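Hypothetical protein (Staphylococcus aureus subsp. aureus, PDB 2IL5) is of unknown function but has the helix-grip fold of the Activator of Hsp90 ATPase homolog 1-like family in the Bet v 1-like clan. Local coordinates at residues Val29-Ala32 / Trp33-Asp37; Ser83-Met86 / Asp87-Lys91; Met150-Gly153 / Phe154-Phe158. One frame throughout, in Å; residues are numbered along the deposited sequence. Where two conformers were deposited one is given.

Interaction 1 is partly buried, and W33 carries it into the core between the antiparallel sheet and helix 136-166. Interactions 2 and 3 are mostly surface contacts, lying on opposite sides of the chain's centre with centres about 20 Å apart, yet each turns residues inward: V90 of the hairpin 83-91, F154 and F158 of the helix. The first contact joins the other two, for Y30 packs on V85, D87 and V90 while W33 meets F158. Main-chain hydrogen bonds dominate throughout but differ in pattern: mostly three-residue spans at a helix end in 29-37, with a threonine hydroxyl added, paired strands with a bulge in 83-91, and regular four-residue spans in 150-158.

Interaction 1. Residues Val29-Ala32 / Trp33-Asp37; sequences VYEA and WTKKD
T34 turns back over Y30, and the carbonyl oxygen of Y30 is the polar focus of the contact. It accepts two hydrogen bonds, one from W33 N at 3.1 Å and one from the hydroxyl, T34 OG1 to Y30 O, at 3.0 Å. The two donors come from opposite faces of the carbonyl plane, each well above or below it. A first torsion of 56° sets OG1 of T34 between its own backbone N and carbonyl carbon, from where it faces back along the chain. Among these residues the next carbonyl takes main-chain donors only: T34 N gives E31 O a fairly straight hydrogen bond of 3.0 Å, and K35 N adds a weak one. K35 itself holds the N-cap position of helix 36-39.

Apolar contacts accompany these bonds. The methyl CG2 of T34 makes a CH-pi contact over one face of the Y30 ring, 4.1 Å from the ring centroid and displaced toward the rim. The aliphatic part of E31 runs beside that of K35, with CG of E31 4.2 Å from CB of K35. W33 presents the edge of its indole to the main chain, CD1 lying 3.3 Å from V29 O near the ring plane. Beyond the segment the indole meets W42 and F110 edge-to-face and packs against F158, and A32 O takes a hydrogen bond from NE1 of W42.

The chemistry implies a helix end held mainly by main-chain bonds, where the chain leaves helix 26-32 for helix 36-39: the carbonyls of Y30 and E31 are bonded by groups three and four residues further on, T34 adds a side-chain bond and a methyl on the tyrosine ring, and W33 is directed into the hydrophobic core between sheet and long helix.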
ATOM      1  N   VAL A  29      14.499   0.054  -2.765  1.00 42.71           N
ATOM      2  CA  VAL A  29      13.079   0.375  -2.642  1.00 42.55           C
ATOM      3  C   VAL A  29      12.159  -0.784  -3.052  1.00 42.67           C
ATOM      4  O   VAL A  29      11.165  -1.055  -2.371  1.00 43.63           O
ATOM      5  CB  VAL A  29      12.707   1.671  -3.393  1.00 42.62           C
ATOM      6  CG1 VAL A  29      11.243   2.028  -3.113  1.00 40.74           C
ATOM      7  CG2 VAL A  29      13.627   2.807  -2.919  1.00 41.35           C
ATOM      8  N   TYR A  30      12.498  -1.474  -4.141  1.00 42.50           N
ATOM      9  CA  TYR A  30      11.705  -2.604  -4.635  1.00 42.17           C
ATOM     10  C   TYR A  30      11.690  -3.708  -3.599  1.00 42.66           C
ATOM     11  O   TYR A  30      10.660  -4.296  -3.344  1.00 43.62           O
ATOM     12  CB  TYR A  30      12.244  -3.108  -5.982  1.00 40.92           C
ATOM     13  CG  TYR A  30      11.519  -4.318  -6.565  1.00 41.21           C
ATOM     14  CD1 TYR A  30      12.015  -5.630  -6.370  1.00 42.51           C
ATOM     15  CD2 TYR A  30      10.356  -4.158  -7.343  1.00 38.12           C
ATOM     16  CE1 TYR A  30      11.354  -6.742  -6.892  1.00 41.71           C
ATOM     17  CE2 TYR A  30       9.682  -5.257  -7.868  1.00 37.45           C
ATOM     18  CZ  TYR A  30      10.174  -6.545  -7.651  1.00 42.28           C
ATOM     19  OH  TYR A  30       9.503  -7.632  -8.213  1.00 40.98           O
ATOM     20  N   GLU A  31      12.846  -3.995  -3.019  1.00 43.43           N
ATOM     21  CA  GLU A  31      12.961  -4.961  -1.935  1.00 44.29           C
ATOM     22  C   GLU A  31      11.989  -4.699  -0.763  1.00 44.29           C
ATOM     23  O   GLU A  31      11.406  -5.652  -0.213  1.00 44.93           O
ATOM     24  CB  GLU A  31      14.405  -4.994  -1.425  1.00 44.25           C
ATOM     25  CG  GLU A  31      14.729  -6.173  -0.490  1.00 46.58           C
ATOM     26  CD  GLU A  31      16.228  -6.250  -0.067  1.00 48.80           C
ATOM     27  OE1 GLU A  31      16.786  -5.279   0.496  1.00 48.44           O
ATOM     28  OE2 GLU A  31      16.838  -7.312  -0.285  1.00 50.55           O
ATOM     29  N   ALA A  32      11.821  -3.428  -0.378  1.00 43.73           N
ATOM     30  CA  ALA A  32      10.904  -3.043   0.720  1.00 43.10           C
ATOM     31  C   ALA A  32       9.490  -3.588   0.533  1.00 43.26           C
ATOM     32  O   ALA A  32       8.813  -3.901   1.521  1.00 42.91           O
ATOM     33  CB  ALA A  32      10.870  -1.526   0.869  1.00 43.16           C
ATOM     34  N   TRP A  33       9.091  -3.731  -0.748  1.00 43.30           N
ATOM     35  CA  TRP A  33       7.746  -4.077  -1.198  1.00 43.43           C
ATOM     36  C   TRP A  33       7.568  -5.565  -1.359  1.00 43.68           C
ATOM     37  O   TRP A  33       6.447  -6.035  -1.522  1.00 42.88           O
ATOM     38  CB  TRP A  33       7.403  -3.409  -2.557  1.00 41.48           C
ATOM     39  CG  TRP A  33       7.004  -1.925  -2.444  1.00 41.35           C
ATOM     40  CD1 TRP A  33       7.857  -0.831  -2.402  1.00 39.44           C
ATOM     41  CD2 TRP A  33       5.671  -1.391  -2.379  1.00 39.21           C
ATOM     42  NE1 TRP A  33       7.124   0.340  -2.320  1.00 39.56           N
ATOM     43  CE2 TRP A  33       5.785   0.026  -2.296  1.00 40.79           C
ATOM     44  CE3 TRP A  33       4.387  -1.965  -2.374  1.00 37.57           C
ATOM     45  CZ2 TRP A  33       4.647   0.876  -2.219  1.00 39.85           C
ATOM     46  CZ3 TRP A  33       3.251  -1.108  -2.281  1.00 37.45           C
ATOM     47  CH2 TRP A  33       3.396   0.280  -2.199  1.00 37.96           C
ATOM     48  N   THR A  34       8.676  -6.300  -1.333  1.00 44.26           N
ATOM     49  CA  THR A  34       8.648  -7.684  -1.816  1.00 44.80           C
ATOM     50  C   THR A  34       9.362  -8.630  -0.896  1.00 44.75           C
ATOM     51  O   THR A  34       9.442  -9.831  -1.167  1.00 44.66           O
ATOM     52  CB  THR A  34       9.230  -7.825  -3.258  1.00 44.58           C
ATOM     53  OG1 THR A  34      10.543  -7.290  -3.286  1.00 44.11           O
ATOM     54  CG2 THR A  34       8.334  -7.115  -4.292  1.00 44.28           C
ATOM     55  N   LYS A  35       9.878  -8.078   0.192  1.00 45.26           N
ATOM     56  CA  LYS A  35      10.443  -8.881   1.251  1.00 46.03           C
ATOM     57  C   LYS A  35       9.656  -8.835   2.542  1.00 46.11           C
ATOM     58  O   LYS A  35       9.524  -7.778   3.171  1.00 46.73           O
ATOM     59  CB  LYS A  35      11.898  -8.491   1.503  1.00 46.60           C
ATOM     60  CG  LYS A  35      12.862  -9.580   1.076  1.00 50.45           C
ATOM     61  CD  LYS A  35      12.602 -10.855   1.935  1.00 56.22           C
ATOM     62  CE  LYS A  35      12.919 -10.631   3.439  1.00 57.42           C
ATOM     63  NZ  LYS A  35      12.202 -11.565   4.383  1.00 57.29           N
ATOM     64  N   LYS A  36       9.171 -10.010   2.940  1.00 46.26           N
ATOM     65  CA  LYS A  36       8.376 -10.232   4.160  1.00 46.05           C
ATOM     66  C   LYS A  36       8.853  -9.522   5.433  1.00 45.73           C
ATOM     67  O   LYS A  36       8.081  -8.843   6.114  1.00 45.27           O
ATOM     68  CB  LYS A  36       8.325 -11.726   4.444  1.00 46.10           C
ATOM     69  CG  LYS A  36       7.055 -12.184   5.077  1.00 46.97           C
ATOM     70  CD  LYS A  36       7.314 -13.260   6.074  1.00 48.03           C
ATOM     71  CE  LYS A  36       7.851 -14.496   5.421  1.00 49.72           C
ATOM     72  NZ  LYS A  36       8.598 -15.277   6.412  1.00 50.61           N
ATOM     73  N   ASP A  37      10.126  -9.681   5.761  1.00 46.09           N
ATOM     74  CA  ASP A  37      10.593  -9.190   7.043  0.50 46.01           C
ATOM     75  C   ASP A  37      10.905  -7.694   6.990  1.00 45.93           C
ATOM     76  O   ASP A  37      11.189  -7.069   8.025  1.00 45.68           O
ATOM     77  CB  ASP A  37      11.731 -10.076   7.558  0.50 46.60           C
ATOM     78  CG  ASP A  37      11.346 -11.559   7.548  0.50 47.27           C
ATOM     79  OD1 ASP A  37      10.316 -11.914   8.177  0.50 47.73           O
ATOM     80  OD2 ASP A  37      12.044 -12.355   6.881  0.50 47.94           O
TER

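Interaction 2. Residues Ser83-Met86 / Asp87-Lys91; sequences SLVM and DEYVK
The side chain of V85 lies obliquely against that of Y89, its CG1 3.8 Å from CB of the tyrosine and near the plane of the ring at its edge. On the same face of the sheet S83 meets the CD2-CE2 side of that ring, OG standing 3.8 Å from CD2 of Y89. The serine oxygen gets there because it is anti to its own backbone N (chi1 -169°). CB of S83 in turn comes 3.5 Å from CB of K91, the residue paired with it, whose amine ends in a salt bridge with E107 on strand 104-112. The opposite face carries L84 and V90, side by side and pointing the same way, with CD2 of L84 4.1 Å from CG2 of V90; both also pack on Y30 of helix 26-32.

These pairs belong to the beta hairpin of strands 74-85 and 89-94, whose short segments run antiparallel. S83 and K91 form a hydrogen-bonded pair, S83 N to K91 O measuring 3.0 Å and K91 N to S83 O nearly the same. Between V85 and Y89, V85 N reaches Y89 O at 2.8 Å, but the return bond is shared: V85 O accepts from both E88 N and Y89 N, the latter in the carbonyl plane. E88 and Y89 thus face V85 together as a classic beta bulge. The connection before it has the backbone angles of a type II turn, M86 and D87 at its corners, with D87 in the left-handed region (phi 64°), and E88 N to V85 O at 2.9 Å closes that turn.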
ATOM      1  N   SER A  83       1.493  -8.589 -10.387  1.00 45.23           N
ATOM      2  CA  SER A  83       2.576  -8.320 -11.274  1.00 46.62           C
ATOM      3  C   SER A  83       3.793  -7.951 -10.439  1.00 45.79           C
ATOM      4  O   SER A  83       3.705  -7.119  -9.535  1.00 44.65           O
ATOM      5  CB  SER A  83       2.182  -7.191 -12.217  1.00 46.95           C
ATOM      6  OG  SER A  83       3.142  -7.103 -13.243  1.00 54.13           O
ATOM      7  N   LEU A  84       4.912  -8.625 -10.733  1.00 45.97           N
ATOM      8  CA  LEU A  84       6.206  -8.424 -10.056  1.00 44.85           C
ATOM      9  C   LEU A  84       7.293  -8.362 -11.123  1.00 45.72           C
ATOM     10  O   LEU A  84       7.724  -9.387 -11.663  1.00 45.04           O
ATOM     11  CB  LEU A  84       6.508  -9.595  -9.099  1.00 44.19           C
ATOM     12  CG  LEU A  84       5.628  -9.668  -7.841  1.00 45.35           C
ATOM     13  CD1 LEU A  84       5.780 -10.961  -7.129  1.00 44.42           C
ATOM     14  CD2 LEU A  84       5.937  -8.502  -6.887  1.00 43.39           C
ATOM     15  N   VAL A  85       7.719  -7.160 -11.467  1.00 45.51           N
ATOM     16  CA  VAL A  85       8.876  -7.078 -12.295  1.00 44.13           C
ATOM     17  C   VAL A  85      10.050  -6.436 -11.546  1.00 44.49           C
ATOM     18  O   VAL A  85       9.953  -5.316 -11.020  1.00 44.25           O
ATOM     19  CB  VAL A  85       8.553  -6.693 -13.804  1.00 45.90           C
ATOM     20  CG1 VAL A  85       7.103  -6.176 -14.037  1.00 42.90           C
ATOM     21  CG2 VAL A  85       9.690  -5.894 -14.535  1.00 43.84           C
HETATM   22  N   MSE A  86      11.126  -7.221 -11.435  1.00 43.79           N
HETATM   23  CA  MSE A  86      12.326  -6.908 -10.655  1.00 43.56           C
HETATM   24  C   MSE A  86      12.882  -5.498 -10.770  1.00 42.96           C
HETATM   25  O   MSE A  86      13.288  -5.075 -11.854  1.00 42.38           O
HETATM   26  CB  MSE A  86      13.437  -7.865 -11.015  1.00 44.71           C
HETATM   27  CG  MSE A  86      14.599  -7.778 -10.041  1.00 47.91           C
HETATM   28 SE   MSE A  86      16.228  -8.578 -10.699  0.70 54.95          SE
HETATM   29  CE  MSE A  86      15.568 -10.331 -11.307  1.00 54.03           C
ATOM     30  N   ASP A  87      12.896  -4.808  -9.616  1.00 42.72           N
ATOM     31  CA  ASP A  87      13.395  -3.431  -9.423  1.00 42.60           C
ATOM     32  C   ASP A  87      12.565  -2.425 -10.198  1.00 42.61           C
ATOM     33  O   ASP A  87      12.964  -1.277 -10.355  1.00 43.16           O
ATOM     34  CB  ASP A  87      14.902  -3.292  -9.797  1.00 42.80           C
ATOM     35  CG  ASP A  87      15.786  -4.196  -9.000  1.00 42.68           C
ATOM     36  OD1 ASP A  87      15.394  -4.621  -7.895  1.00 41.15           O
ATOM     37  OD2 ASP A  87      16.914  -4.477  -9.464  1.00 47.42           O
ATOM     38  N   GLU A  88      11.396  -2.843 -10.672  1.00 42.87           N
ATOM     39  CA  GLU A  88      10.684  -2.050 -11.667  1.00 42.68           C
ATOM     40  C   GLU A  88       9.201  -1.822 -11.357  1.00 42.03           C
ATOM     41  O   GLU A  88       8.678  -0.712 -11.522  1.00 42.30           O
ATOM     42  CB  GLU A  88      10.853  -2.699 -13.053  1.00 42.63           C
ATOM     43  CG  GLU A  88      10.285  -1.887 -14.176  1.00 44.12           C
ATOM     44  CD  GLU A  88      10.409  -2.544 -15.550  1.00 45.99           C
ATOM     45  OE1 GLU A  88      11.319  -3.397 -15.751  1.00 47.52           O
ATOM     46  OE2 GLU A  88       9.600  -2.172 -16.439  1.00 42.89           O
ATOM     47  N   TYR A  89       8.503  -2.859 -10.920  1.00 41.28           N
ATOM     48  CA  TYR A  89       7.053  -2.740 -10.907  1.00 41.18           C
ATOM     49  C   TYR A  89       6.416  -3.762 -10.057  1.00 40.49           C
ATOM     50  O   TYR A  89       6.677  -4.956 -10.192  1.00 40.93           O
ATOM     51  CB  TYR A  89       6.487  -2.780 -12.341  1.00 41.22           C
ATOM     52  CG  TYR A  89       4.988  -2.555 -12.498  1.00 42.18           C
ATOM     53  CD1 TYR A  89       4.371  -1.380 -12.064  1.00 43.88           C
ATOM     54  CD2 TYR A  89       4.196  -3.504 -13.158  1.00 44.63           C
ATOM     55  CE1 TYR A  89       2.974  -1.176 -12.225  1.00 42.20           C
ATOM     56  CE2 TYR A  89       2.821  -3.309 -13.345  1.00 45.15           C
ATOM     57  CZ  TYR A  89       2.222  -2.149 -12.875  1.00 45.80           C
ATOM     58  OH  TYR A  89       0.866  -1.977 -13.081  1.00 46.37           O
ATOM     59  N   VAL A  90       5.581  -3.262  -9.160  1.00 39.82           N
ATOM     60  CA  VAL A  90       4.671  -4.097  -8.399  1.00 39.44           C
ATOM     61  C   VAL A  90       3.200  -3.657  -8.654  1.00 39.50           C
ATOM     62  O   VAL A  90       2.856  -2.481  -8.502  1.00 38.81           O
ATOM     63  CB  VAL A  90       4.990  -4.062  -6.852  1.00 39.67           C
ATOM     64  CG1 VAL A  90       4.012  -4.944  -6.084  1.00 37.67           C
ATOM     65  CG2 VAL A  90       6.412  -4.489  -6.557  1.00 37.49           C
ATOM     66  N   LYS A  91       2.383  -4.605  -9.105  1.00 39.95           N
ATOM     67  CA  LYS A  91       0.916  -4.513  -9.092  1.00 40.63           C
ATOM     68  C   LYS A  91       0.379  -5.551  -8.106  1.00 41.74           C
ATOM     69  O   LYS A  91       0.668  -6.752  -8.213  1.00 41.51           O
ATOM     70  CB  LYS A  91       0.314  -4.745 -10.466  1.00 39.98           C
ATOM     71  CG  LYS A  91      -1.205  -4.550 -10.569  1.00 38.95           C
ATOM     72  CD  LYS A  91      -1.627  -4.834 -12.060  1.00 42.35           C
ATOM     73  CE  LYS A  91      -3.136  -4.861 -12.333  1.00 40.86           C
ATOM     74  NZ  LYS A  91      -3.855  -3.823 -11.461  1.00 42.63           N
TER

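Interaction 3. Residues Met150-Gly153 / Phe154-Phe158; sequences MVHG and FELMF
M150 and F154 are joined in the first of five consecutive i to i+4 hydrogen bonds in 150-158, F154 N to M150 O at 3.0 Å, and the series runs on through E155, L156, M157 and F158 without a break. The ring of F154 lies back along the helix, CD2 reaching to 3.1 Å from the same M150 O and 4.4 Å from CB of this selenomethionine. On the outer side H152 and L156 cross at a slant: CG of the leucine is over one face of the imidazole, offset toward its rim, and CD1 is 3.7 Å from NE2 of H152. E155 brings CG to 3.2 Å from V151 O, and a bend at chi2 (-59°) turns its carboxylate, which forms a salt bridge with K20 of strand 12-22. Selenomethionine M157 folds its CE methyl back to 3.5 Å from G153 O. F154 and F158 are on the buried, sheet-facing side, where both meet F122 of strand 118-128. A long C-terminal helix packed against a curved antiparallel sheet in this way is characteristic of the helix-grip fold of Bet v 1-like proteins.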
HETATM    1  N   MSE A 150      -6.642   8.227   2.851  1.00 45.51           N
HETATM    2  CA  MSE A 150      -5.710   7.350   2.113  1.00 46.19           C
HETATM    3  C   MSE A 150      -4.389   8.005   1.739  1.00 44.76           C
HETATM    4  O   MSE A 150      -3.365   7.385   1.878  1.00 45.87           O
HETATM    5  CB  MSE A 150      -6.388   6.741   0.881  1.00 46.06           C
HETATM    6  CG  MSE A 150      -7.601   5.921   1.271  1.00 51.24           C
HETATM    7 SE   MSE A 150      -7.269   4.359   2.427  0.70 65.74          SE
HETATM    8  CE  MSE A 150      -8.083   4.947   4.110  1.00 60.05           C
ATOM      9  N   VAL A 151      -4.416   9.246   1.269  1.00 44.79           N
ATOM     10  CA  VAL A 151      -3.213  10.004   1.036  1.00 45.15           C
ATOM     11  C   VAL A 151      -2.374  10.037   2.310  1.00 46.23           C
ATOM     12  O   VAL A 151      -1.187   9.713   2.289  1.00 48.34           O
ATOM     13  CB  VAL A 151      -3.541  11.443   0.545  1.00 45.11           C
ATOM     14  CG1 VAL A 151      -2.297  12.350   0.598  1.00 43.94           C
ATOM     15  CG2 VAL A 151      -4.066  11.399  -0.854  1.00 42.61           C
ATOM     16  N   HIS A 152      -2.989  10.410   3.428  1.00 46.48           N
ATOM     17  CA  HIS A 152      -2.301  10.527   4.713  1.00 45.51           C
ATOM     18  C   HIS A 152      -1.790   9.171   5.219  1.00 44.56           C
ATOM     19  O   HIS A 152      -0.679   9.066   5.644  1.00 43.66           O
ATOM     20  CB  HIS A 152      -3.236  11.186   5.728  1.00 45.93           C
ATOM     21  CG  HIS A 152      -2.664  11.290   7.109  1.00 49.70           C
ATOM     22  ND1 HIS A 152      -1.691  12.211   7.446  1.00 52.98           N
ATOM     23  CD2 HIS A 152      -2.928  10.589   8.240  1.00 50.57           C
ATOM     24  CE1 HIS A 152      -1.395  12.089   8.729  1.00 51.65           C
ATOM     25  NE2 HIS A 152      -2.128  11.110   9.233  1.00 52.16           N
ATOM     26  N   GLY A 153      -2.603   8.126   5.132  1.00 44.62           N
ATOM     27  CA  GLY A 153      -2.188   6.811   5.585  1.00 44.31           C
ATOM     28  C   GLY A 153      -1.036   6.241   4.775  1.00 44.76           C
ATOM     29  O   GLY A 153      -0.146   5.622   5.348  1.00 45.47           O
ATOM     30  N   PHE A 154      -1.036   6.459   3.455  1.00 44.37           N
ATOM     31  CA  PHE A 154       0.090   6.039   2.624  1.00 44.82           C
ATOM     32  C   PHE A 154       1.375   6.848   2.817  1.00 44.84           C
ATOM     33  O   PHE A 154       2.446   6.260   2.819  1.00 44.97           O
ATOM     34  CB  PHE A 154      -0.276   5.984   1.125  1.00 44.18           C
ATOM     35  CG  PHE A 154      -1.092   4.797   0.760  1.00 45.47           C
ATOM     36  CD1 PHE A 154      -0.575   3.509   0.904  1.00 44.51           C
ATOM     37  CD2 PHE A 154      -2.396   4.956   0.290  1.00 45.06           C
ATOM     38  CE1 PHE A 154      -1.348   2.386   0.559  1.00 45.78           C
ATOM     39  CE2 PHE A 154      -3.164   3.847  -0.050  1.00 46.62           C
ATOM     40  CZ  PHE A 154      -2.633   2.557   0.083  1.00 44.77           C
ATOM     41  N   GLU A 155       1.268   8.171   2.939  1.00 45.55           N
ATOM     42  CA  GLU A 155       2.402   9.018   3.331  1.00 46.62           C
ATOM     43  C   GLU A 155       3.071   8.509   4.585  1.00 46.64           C
ATOM     44  O   GLU A 155       4.308   8.451   4.634  1.00 46.56           O
ATOM     45  CB  GLU A 155       1.996  10.466   3.597  1.00 46.59           C
ATOM     46  CG  GLU A 155       1.552  11.295   2.397  1.00 52.40           C
ATOM     47  CD  GLU A 155       2.580  11.431   1.283  1.00 56.93           C
ATOM     48  OE1 GLU A 155       3.779  11.276   1.552  1.00 61.71           O
ATOM     49  OE2 GLU A 155       2.187  11.732   0.134  1.00 58.90           O
ATOM     50  N   LEU A 156       2.273   8.184   5.613  1.00 46.78           N
ATOM     51  CA  LEU A 156       2.825   7.722   6.904  1.00 46.82           C
ATOM     52  C   LEU A 156       3.525   6.398   6.721  1.00 46.65           C
ATOM     53  O   LEU A 156       4.549   6.153   7.349  1.00 46.83           O
ATOM     54  CB  LEU A 156       1.756   7.537   7.978  1.00 45.91           C
ATOM     55  CG  LEU A 156       1.228   8.634   8.866  1.00 47.08           C
ATOM     56  CD1 LEU A 156       0.029   8.088   9.645  1.00 46.49           C
ATOM     57  CD2 LEU A 156       2.293   9.151   9.787  1.00 44.14           C
HETATM   58  N   MSE A 157       2.954   5.555   5.857  1.00 46.89           N
HETATM   59  CA  MSE A 157       3.554   4.260   5.481  1.00 47.20           C
HETATM   60  C   MSE A 157       4.883   4.350   4.734  1.00 46.88           C
HETATM   61  O   MSE A 157       5.776   3.542   4.960  1.00 46.20           O
HETATM   62  CB  MSE A 157       2.606   3.485   4.586  1.00 46.92           C
HETATM   63  CG  MSE A 157       1.853   2.410   5.289  1.00 49.30           C
HETATM   64 SE   MSE A 157       0.794   1.466   3.954  0.70 51.09          SE
HETATM   65  CE  MSE A 157      -0.856   2.320   4.409  1.00 45.78           C
ATOM     66  N   PHE A 158       4.963   5.276   3.780  1.00 46.65           N
ATOM     67  CA  PHE A 158       6.146   5.390   2.955  1.00 46.74           C
ATOM     68  C   PHE A 158       7.260   6.022   3.764  1.00 47.04           C
ATOM     69  O   PHE A 158       8.433   5.772   3.512  1.00 47.02           O
ATOM     70  CB  PHE A 158       5.884   6.235   1.718  1.00 45.64           C
ATOM     71  CG  PHE A 158       4.851   5.672   0.820  1.00 46.91           C
ATOM     72  CD1 PHE A 158       4.638   4.292   0.733  1.00 45.52           C
ATOM     73  CD2 PHE A 158       4.098   6.509   0.018  1.00 45.48           C
ATOM     74  CE1 PHE A 158       3.678   3.773  -0.132  1.00 45.94           C
ATOM     75  CE2 PHE A 158       3.169   5.977  -0.835  1.00 46.41           C
ATOM     76  CZ  PHE A 158       2.953   4.607  -0.901  1.00 44.04           C
TER